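Local coordinates for protein putative alpha-galactosidase (Bacteroides fragilis, PDB 4NZJ) that probably cleaves terminal, non-reducing alpha-D-galactose residues from alpha-D-galactosides by hydrolysis, as a glycoside hydrolase family 27 enzyme, at residues 15-20 / 380-385. Sequence-based numbering, arbitrary orientation.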
loop_
_atom_site.group_PDB
_atom_site.type_symbol
_atom_site.label_atom_id
_atom_site.label_comp_id
_atom_site.label_asym_id
_atom_site.label_seq_id
_atom_site.Cartn_x
_atom_site.Cartn_y
_atom_site.Cartn_z
ATOM N N ILE A 15 -15.651 11.092 -1.800
ATOM C CA ILE A 15 -15.256 9.752 -2.232
ATOM C C ILE A 15 -13.772 9.793 -2.579
ATOM O O ILE A 15 -13.348 10.554 -3.456
ATOM C CB ILE A 15 -16.074 9.251 -3.439
ATOM C CG1 ILE A 15 -17.549 9.112 -3.048
ATOM C CG2 ILE A 15 -15.528 7.919 -3.948
ATOM C CD1 ILE A 15 -18.488 8.871 -4.215
ATOM N N ASN A 16 -12.998 8.982 -1.869
ATOM C CA ASN A 16 -11.543 9.016 -1.956
ATOM C C ASN A 16 -10.980 7.958 -2.902
ATOM O O ASN A 16 -11.710 7.093 -3.395
ATOM C CB ASN A 16 -10.943 8.864 -0.551
ATOM C CG ASN A 16 -11.382 9.975 0.393
ATOM O OD1 ASN A 16 -11.354 11.152 0.031
ATOM N ND2 ASN A 16 -11.785 9.609 1.610
ATOM N N SER A 17 -9.673 8.058 -3.153
ATOM C CA SER A 17 -8.934 7.083 -3.953
ATOM C C SER A 17 -8.916 5.714 -3.266
ATOM O O SER A 17 -9.045 5.641 -2.039
ATOM C CB SER A 17 -7.498 7.578 -4.172
ATOM O OG SER A 17 -7.497 8.817 -4.864
ATOM N N PRO A 18 -8.718 4.626 -4.038
ATOM C CA PRO A 18 -8.426 4.558 -5.481
ATOM C C PRO A 18 -9.646 4.767 -6.356
ATOM O O PRO A 18 -10.755 4.446 -5.945
ATOM C CB PRO A 18 -7.912 3.129 -5.668
ATOM C CG PRO A 18 -8.570 2.351 -4.581
ATOM C CD PRO A 18 -8.690 3.290 -3.415
ATOM N N HIS A 19 -9.427 5.274 -7.568
ATOM C CA HIS A 19 -10.492 5.453 -8.555
ATOM C C HIS A 19 -10.398 4.436 -9.702
ATOM O O HIS A 19 -11.055 4.582 -10.737
ATOM C CB HIS A 19 -10.445 6.879 -9.112
ATOM C CG HIS A 19 -10.511 7.941 -8.055
ATOM N ND1 HIS A 19 -11.622 8.135 -7.261
ATOM C CD2 HIS A 19 -9.606 8.872 -7.669
ATOM C CE1 HIS A 19 -11.395 9.134 -6.425
ATOM N NE2 HIS A 19 -10.178 9.597 -6.652
ATOM N N ILE A 20 -9.573 3.409 -9.512
ATOM C CA ILE A 20 -9.480 2.294 -10.455
ATOM C C ILE A 20 -9.185 1.045 -9.646
ATOM O O ILE A 20 -8.473 1.109 -8.645
ATOM C CB ILE A 20 -8.401 2.523 -11.535
ATOM C CG1 ILE A 20 -8.493 1.443 -12.615
ATOM C CG2 ILE A 20 -6.999 2.558 -10.925
ATOM C CD1 ILE A 20 -7.587 1.688 -13.798
ATOM N N LEU A 380 -1.784 13.349 -0.245
ATOM C CA LEU A 380 -0.636 12.461 -0.430
ATOM C C LEU A 380 -1.078 11.070 -0.878
ATOM O O LEU A 380 -0.476 10.481 -1.764
ATOM C CB LEU A 380 0.209 12.372 0.836
ATOM C CG LEU A 380 1.001 13.635 1.175
ATOM C CD1 LEU A 380 1.686 13.481 2.521
ATOM C CD2 LEU A 380 2.021 13.941 0.089
ATOM N N ILE A 381 -2.145 10.556 -0.279
ATOM C CA ILE A 381 -2.687 9.272 -0.704
ATOM C C ILE A 381 -3.187 9.338 -2.150
ATOM O O ILE A 381 -2.965 8.408 -2.935
ATOM C CB ILE A 381 -3.781 8.784 0.254
ATOM C CG1 ILE A 381 -3.147 8.454 1.610
ATOM C CG2 ILE A 381 -4.504 7.572 -0.320
ATOM C CD1 ILE A 381 -4.146 8.294 2.731
ATOM N N ALA A 382 -3.844 10.438 -2.518
ATOM C CA ALA A 382 -4.318 10.603 -3.891
ATOM C C ALA A 382 -3.150 10.555 -4.886
ATOM O O ALA A 382 -3.272 9.985 -5.966
ATOM C CB ALA A 382 -5.098 11.898 -4.042
ATOM N N ILE A 383 -2.023 11.141 -4.506
ATOM C CA ILE A 383 -0.805 11.050 -5.307
ATOM C C ILE A 383 -0.316 9.595 -5.403
ATOM O O ILE A 383 -0.059 9.106 -6.505
ATOM C CB ILE A 383 0.294 11.984 -4.760
ATOM C CG1 ILE A 383 -0.089 13.440 -5.055
ATOM C CG2 ILE A 383 1.649 11.642 -5.365
ATOM C CD1 ILE A 383 0.734 14.465 -4.308
ATOM N N ASN A 384 -0.214 8.906 -4.266
ATOM C CA ASN A 384 0.167 7.476 -4.256
ATOM C C ASN A 384 -0.713 6.625 -5.163
ATOM O O ASN A 384 -0.234 5.727 -5.866
ATOM C CB ASN A 384 0.089 6.908 -2.842
ATOM C CG ASN A 384 0.484 5.435 -2.776
ATOM O OD1 ASN A 384 -0.378 4.555 -2.751
ATOM N ND2 ASN A 384 1.786 5.164 -2.749
ATOM N N GLN A 385 -2.010 6.916 -5.135
ATOM C CA GLN A 385 -3.008 6.130 -5.855
ATOM C C GLN A 385 -3.282 6.637 -7.281
ATOM O O GLN A 385 -4.192 6.155 -7.949
ATOM C CB GLN A 385 -4.305 6.102 -5.036
ATOM C CG GLN A 385 -4.158 5.441 -3.673
ATOM C CD GLN A 385 -4.005 3.933 -3.777
ATOM O OE1 GLN A 385 -4.958 3.222 -4.109
ATOM N NE2 GLN A 385 -2.804 3.438 -3.506
HETATM O O HOH W 1 -5.804 9.245 -6.902
HETATM O O HOH W 2 -6.939 6.516 -7.970
#
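S17 and P18 lie against A382 and Q385, where the loop between strands 14-15 and 20-23 meets the C-terminal end of helix 378-384, with the CA atoms of S17 and A382 5.8 Å apart. The peptide bond between S17 and P18 is cis. S17 points at the helix end, and its CB packs on CB of Q385 at 3.6 Å. Its OG is anti to the carbonyl carbon (chi1 -61°) and lies over the backbone at CA of A382. No direct hydrogen bond crosses the contact, but two waters bridge it. One lies 2.7 Å from OG of S17 and donates to O of A382. The other accepts from N of H19 and donates to O of Q385 at 2.8 Å. Both carbonyls belong to the last turn of the helix or the residue after it. The contact joins the N-terminal Ig-like domain to the catalytic TIM barrel. A bend at chi2 (-72°) turns the amide of Q385 alongside P18, and CB of P18 makes a van der Waals contact with OE1 of Q385 at 3.3 Å. NE2 of Q385 donates to OD1 of N384 at 2.8 Å, with the acceptor in the Q385 amide plane. That NE2 also bonds to O of P100, and OE1 bonds to OG1 of T99. Bonds at both ends of the amide thus fix its rotation. T99 also touches P18, and M102 of barrel strand 102-105 packs on Q385.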